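Local coordinates for acyl-CoA dehydrogenase (Slackia heliotrinireducens, PDB 4RM7), which belongs to the acyl-CoA dehydrogenase family, with a beta-sheet middle domain alongside largely helical N- and C-terminal domains, four copies forming the assembly, at residues Y124-S129 with A168-A173; M158-G163 with A213-D218. All blocks are in the same frame, centred on the assembly; numbering follows the deposited sequence.

Both contacts lie in the beta-sheet middle domain and tie strands of the same mixed sheet, with centres about 8 Å apart. Contact 1 is a parallel, mostly buried pairing of 124-127 with 168-173, held by three good backbone bonds and a weak fourth, with mainly apolar side chains on both faces. Contact 2 is smaller and only partly buried: 158-163 rounds a corner at Phe-159 and ends in a type II turn, so it has just two backbone bonds to 213-218, one of them bent, plus apolar packing; a second subunit packs against Met-158 and Phe-159. Ser-129 O probably accepts a hydrogen bond from Met-158 N, and Phe-217, in the strand of contact 2, packs against Val-171.

Contact 1 (Y124-S129 with A168-A173)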
loop_
_atom_site.group_PDB
_atom_site.type_symbol
_atom_site.label_atom_id
_atom_site.label_comp_id
_atom_site.label_asym_id
_atom_site.label_seq_id
_atom_site.Cartn_x
_atom_site.Cartn_y
_atom_site.Cartn_z
ATOM N N TYR A 124 33.717 -20.927 -15.986
ATOM C CA TYR A 124 32.639 -20.851 -16.956
ATOM C C TYR A 124 31.515 -19.927 -16.524
ATOM O O TYR A 124 31.384 -19.610 -15.361
ATOM C CB TYR A 124 32.096 -22.240 -17.268
ATOM C CG TYR A 124 31.477 -22.947 -16.100
ATOM C CD1 TYR A 124 30.141 -22.792 -15.807
ATOM C CD2 TYR A 124 32.228 -23.776 -15.296
ATOM C CE1 TYR A 124 29.568 -23.442 -14.739
ATOM C CE2 TYR A 124 31.662 -24.430 -14.226
ATOM C CZ TYR A 124 30.334 -24.257 -13.955
ATOM O OH TYR A 124 29.767 -24.904 -12.888
ATOM N N ALA A 125 30.734 -19.469 -17.488
ATOM C CA ALA A 125 29.578 -18.638 -17.213
ATOM C C ALA A 125 28.323 -19.227 -17.822
ATOM O O ALA A 125 28.339 -19.678 -18.946
ATOM C CB ALA A 125 29.801 -17.234 -17.720
ATOM N N LEU A 126 27.240 -19.217 -17.062
ATOM C CA LEU A 126 25.982 -19.833 -17.439
ATOM C C LEU A 126 25.197 -18.947 -18.398
ATOM O O LEU A 126 24.933 -17.796 -18.085
ATOM C CB LEU A 126 25.181 -20.090 -16.167
ATOM C CG LEU A 126 23.876 -20.874 -16.168
ATOM C CD1 LEU A 126 24.072 -22.280 -16.733
ATOM C CD2 LEU A 126 23.354 -20.935 -14.744
ATOM N N ALA A 127 24.827 -19.458 -19.565
ATOM C CA ALA A 127 24.068 -18.636 -20.509
ATOM C C ALA A 127 22.760 -19.290 -20.918
ATOM O O ALA A 127 22.748 -20.161 -21.782
ATOM C CB ALA A 127 24.911 -18.340 -21.740
ATOM N N ILE A 128 21.660 -18.844 -20.316
ATOM C CA ILE A 128 20.363 -19.496 -20.489
ATOM C C ILE A 128 19.227 -18.582 -20.964
ATOM O O ILE A 128 18.500 -18.926 -21.896
ATOM C CB ILE A 128 19.897 -20.123 -19.193
ATOM C CG1 ILE A 128 21.017 -20.898 -18.517
ATOM C CG2 ILE A 128 18.729 -21.049 -19.460
ATOM C CD1 ILE A 128 20.580 -21.430 -17.160
ATOM N N SER A 129 19.044 -17.437 -20.309
ATOM C CA SER A 129 17.921 -16.548 -20.631
ATOM C C SER A 129 17.946 -16.017 -22.063
ATOM O O SER A 129 19.003 -15.681 -22.584
ATOM C CB SER A 129 17.898 -15.365 -19.667
ATOM O OG SER A 129 17.979 -15.800 -18.317
ATOM N N ALA A 168 34.648 -19.675 -20.686
ATOM C CA ALA A 168 33.757 -20.591 -21.369
ATOM C C ALA A 168 32.296 -20.297 -21.021
ATOM O O ALA A 168 31.987 -19.757 -19.955
ATOM C CB ALA A 168 34.110 -22.008 -21.014
ATOM N N LEU A 169 31.404 -20.669 -21.929
ATOM C CA LEU A 169 29.989 -20.403 -21.767
ATOM C C LEU A 169 29.196 -21.697 -21.739
ATOM O O LEU A 169 29.212 -22.470 -22.698
ATOM C CB LEU A 169 29.504 -19.504 -22.897
ATOM C CG LEU A 169 30.171 -18.137 -22.874
ATOM C CD1 LEU A 169 29.937 -17.394 -24.177
ATOM C CD2 LEU A 169 29.612 -17.345 -21.724
ATOM N N LEU A 170 28.518 -21.947 -20.624
ATOM C CA LEU A 170 27.640 -23.094 -20.524
ATOM C C LEU A 170 26.268 -22.703 -21.074
ATOM O O LEU A 170 25.496 -21.991 -20.429
ATOM C CB LEU A 170 27.551 -23.587 -19.083
ATOM C CG LEU A 170 26.654 -24.821 -18.880
ATOM C CD1 LEU A 170 26.998 -25.930 -19.868
ATOM C CD2 LEU A 170 26.747 -25.342 -17.466
ATOM N N VAL A 171 25.973 -23.181 -22.273
ATOM C CA VAL A 171 24.852 -22.678 -23.053
ATOM C C VAL A 171 23.741 -23.691 -23.225
ATOM O O VAL A 171 23.981 -24.835 -23.605
ATOM C CB VAL A 171 25.304 -22.232 -24.455
ATOM C CG1 VAL A 171 24.200 -21.478 -25.143
ATOM C CG2 VAL A 171 26.526 -21.354 -24.343
ATOM N N SER A 172 22.522 -23.244 -22.941
ATOM C CA SER A 172 21.329 -24.036 -23.139
ATOM C C SER A 172 20.828 -23.826 -24.563
ATOM O O SER A 172 20.751 -22.689 -25.024
ATOM C CB SER A 172 20.263 -23.642 -22.132
ATOM O OG SER A 172 19.762 -22.361 -22.451
ATOM N N ALA A 173 20.489 -24.917 -25.251
ATOM C CA ALA A 173 20.115 -24.852 -26.667
ATOM C C ALA A 173 19.219 -26.009 -27.101
ATOM O O ALA A 173 19.297 -27.106 -26.553
ATOM C CB ALA A 173 21.374 -24.823 -27.547
#
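Ala-125 lies opposite Leu-169 in the parallel pairing and bonds to the residues flanking it, giving its N to Ala-168 O at 2.8 Å and taking Leu-170 N on its own O at 2.8 Å. The zigzag continues with Ala-127 N to Leu-170 O, 2.8 Å and nearly straight at 172°, then frays into a weak bond from Ser-172 N to Ala-127 O. On one face, Leu-126 and Leu-170 lie side by side and point the same way; Leu-126 CD1 lies 4.1 Å from Leu-170 CD2. Each swings CG away from its own backbone N (chi1 -173° and -179°), which keeps the two side chains alongside one another. Tyr-124 is on this face too, with its CD1 4.3 Å from Leu-170 CB. The other face carries Ala-125 and Ala-127 with Leu-169 and Val-171; Leu-169 brings CD2 back to 4.0 Å from Ala-125 CB. Further out, Gln-96 accepts from Tyr-124 OH through its backbone O, and Lys-157 NZ bonds both Ser-172 OG and Ile-128 O. Helix 90-103 packs on the Tyr-124, Leu-126 and Leu-170 face, strand 151-161 lies against Ala-127 and Val-171, and strand 184-191 pairs along the other edge of 168-173.

Contact 2 (M158-G163 with A213-D218); sequences MFVNNG and ATVRFD
Met-158, a selenomethionine that meets Thr-214 across the contact, also lies over one face of the Phe-159 ring, its CG 3.5 Å above the plane at the ring centre. Bent at chi2 and chi3, the Met-158 chain runs beside Thr-214 and sets its CE methyl 3.9 Å from Thr-214 CG2. Gly-343 and Arg-344 of the second subunit pack on Phe-159 and Met-158 respectively. The chain turns its corner at Phe-159, and beyond it Val-160 N gives a hydrogen bond of 2.8 Å to Ala-213 O, with an N-H...O angle of 161°. In return Ala-213 N reaches Val-160 O at 2.9 Å, its N-H...O angle more bent at 134°. Gly-163 N comes to the same oxygen from the opposite face, at 2.8 Å, closing a type II beta turn from Val-160 to Gly-163. Inside, the Val-160 and Val-215 side chains cross at about a right angle with their CG2 methyls 4.0 Å apart, while Gly-163 CA lies 4.1 Å from Ala-213 CB. Thr-214 OG1 is hydrogen-bonded to Glu-202 OE2. With Val-160 O shared between turn and strand, and Ala-213 N well above its carbonyl plane, the antiparallel pairing is short and imperfect, and apolar packing supplements its two backbone bonds.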
loop_
_atom_site.group_PDB
_atom_site.type_symbol
_atom_site.label_atom_id
_atom_site.label_comp_id
_atom_site.label_asym_id
_atom_site.label_seq_id
_atom_site.Cartn_x
_atom_site.Cartn_y
_atom_site.Cartn_z
HETATM N N MSE A 158 20.938 -13.667 -22.691
HETATM C CA MSE A 158 20.756 -12.395 -22.009
HETATM C C MSE A 158 21.131 -12.544 -20.548
HETATM O O MSE A 158 21.056 -13.639 -19.997
HETATM C CB MSE A 158 19.305 -11.951 -22.152
HETATM C CG MSE A 158 19.060 -10.476 -21.970
HETATM SE SE MSE A 158 17.773 -9.845 -23.289
HETATM C CE MSE A 158 18.829 -10.236 -24.883
ATOM N N PHE A 159 21.551 -11.451 -19.929
ATOM C CA PHE A 159 21.858 -11.441 -18.498
ATOM C C PHE A 159 22.864 -12.538 -18.122
ATOM O O PHE A 159 22.666 -13.267 -17.159
ATOM C CB PHE A 159 20.568 -11.592 -17.678
ATOM C CG PHE A 159 19.452 -10.663 -18.112
ATOM C CD1 PHE A 159 19.640 -9.289 -18.138
ATOM C CD2 PHE A 159 18.208 -11.166 -18.477
ATOM C CE1 PHE A 159 18.603 -8.424 -18.532
ATOM C CE2 PHE A 159 17.170 -10.312 -18.874
ATOM C CZ PHE A 159 17.367 -8.944 -18.897
ATOM N N VAL A 160 23.931 -12.662 -18.900
ATOM C CA VAL A 160 24.941 -13.680 -18.653
ATOM C C VAL A 160 25.962 -13.160 -17.666
ATOM O O VAL A 160 26.827 -12.360 -18.032
ATOM C CB VAL A 160 25.661 -14.094 -19.951
ATOM C CG1 VAL A 160 26.722 -15.149 -19.671
ATOM C CG2 VAL A 160 24.648 -14.587 -20.996
ATOM N N ASN A 161 25.870 -13.606 -16.413
ATOM C CA ASN A 161 26.831 -13.177 -15.405
ATOM C C ASN A 161 28.241 -13.469 -15.854
ATOM O O ASN A 161 28.565 -14.596 -16.224
ATOM C CB ASN A 161 26.597 -13.844 -14.051
ATOM C CG ASN A 161 27.801 -13.696 -13.124
ATOM O OD1 ASN A 161 28.597 -14.621 -12.971
ATOM N ND2 ASN A 161 27.958 -12.515 -12.537
ATOM N N ASN A 162 29.067 -12.429 -15.809
ATOM C CA ASN A 162 30.454 -12.485 -16.288
ATOM C C ASN A 162 30.586 -13.005 -17.719
ATOM O O ASN A 162 31.608 -13.589 -18.097
ATOM C CB ASN A 162 31.334 -13.314 -15.354
ATOM C CG ASN A 162 32.831 -13.038 -15.570
ATOM O OD1 ASN A 162 33.230 -11.930 -15.966
ATOM N ND2 ASN A 162 33.659 -14.056 -15.338
ATOM N N GLY A 163 29.561 -12.758 -18.528
ATOM C CA GLY A 163 29.570 -13.206 -19.908
ATOM C C GLY A 163 30.716 -12.637 -20.714
ATOM O O GLY A 163 31.242 -13.290 -21.600
ATOM N N ALA A 213 26.259 -9.721 -19.215
ATOM C CA ALA A 213 26.393 -9.356 -20.619
ATOM C C ALA A 213 25.329 -10.040 -21.437
ATOM O O ALA A 213 24.807 -11.081 -21.040
ATOM C CB ALA A 213 27.769 -9.731 -21.155
ATOM N N THR A 214 25.007 -9.432 -22.576
ATOM C CA THR A 214 24.287 -10.109 -23.643
ATOM C C THR A 214 25.329 -10.788 -24.519
ATOM O O THR A 214 26.330 -10.172 -24.895
ATOM C CB THR A 214 23.434 -9.133 -24.485
ATOM O OG1 THR A 214 22.479 -8.468 -23.649
ATOM C CG2 THR A 214 22.699 -9.870 -25.584
ATOM N N VAL A 215 25.112 -12.058 -24.831
ATOM C CA VAL A 215 26.055 -12.787 -25.663
ATOM C C VAL A 215 25.362 -13.342 -26.893
ATOM O O VAL A 215 24.402 -14.104 -26.781
ATOM C CB VAL A 215 26.725 -13.944 -24.891
ATOM C CG1 VAL A 215 27.695 -14.662 -25.788
ATOM C CG2 VAL A 215 27.438 -13.419 -23.658
ATOM N N ARG A 216 25.850 -12.964 -28.068
ATOM C CA ARG A 216 25.294 -13.467 -29.314
ATOM C C ARG A 216 26.195 -14.556 -29.874
ATOM O O ARG A 216 27.422 -14.411 -29.927
ATOM C CB ARG A 216 25.131 -12.337 -30.335
ATOM C CG ARG A 216 24.250 -12.672 -31.556
ATOM C CD ARG A 216 24.770 -12.009 -32.846
ATOM N NE ARG A 216 25.574 -10.814 -32.570
ATOM C CZ ARG A 216 26.405 -10.227 -33.436
ATOM N NH1 ARG A 216 26.568 -10.699 -34.672
ATOM N NH2 ARG A 216 27.083 -9.151 -33.060
ATOM N N PHE A 217 25.576 -15.656 -30.289
ATOM C CA PHE A 217 26.271 -16.712 -30.997
ATOM C C PHE A 217 25.887 -16.641 -32.479
ATOM O O PHE A 217 24.731 -16.882 -32.854
ATOM C CB PHE A 217 25.930 -18.068 -30.386
ATOM C CG PHE A 217 26.276 -18.171 -28.928
ATOM C CD1 PHE A 217 27.448 -18.803 -28.521
ATOM C CD2 PHE A 217 25.431 -17.626 -27.955
ATOM C CE1 PHE A 217 27.778 -18.887 -27.167
ATOM C CE2 PHE A 217 25.752 -17.704 -26.595
ATOM C CZ PHE A 217 26.933 -18.333 -26.199
ATOM N N ASP A 218 26.856 -16.267 -33.309
ATOM C CA ASP A 218 26.643 -16.120 -34.748
ATOM C C ASP A 218 27.375 -17.229 -35.499
ATOM O O ASP A 218 28.590 -17.151 -35.684
ATOM C CB ASP A 218 27.115 -14.735 -35.223
ATOM C CG ASP A 218 27.142 -14.606 -36.739
ATOM O OD1 ASP A 218 26.287 -15.218 -37.418
ATOM O OD2 ASP A 218 28.025 -13.884 -37.255
#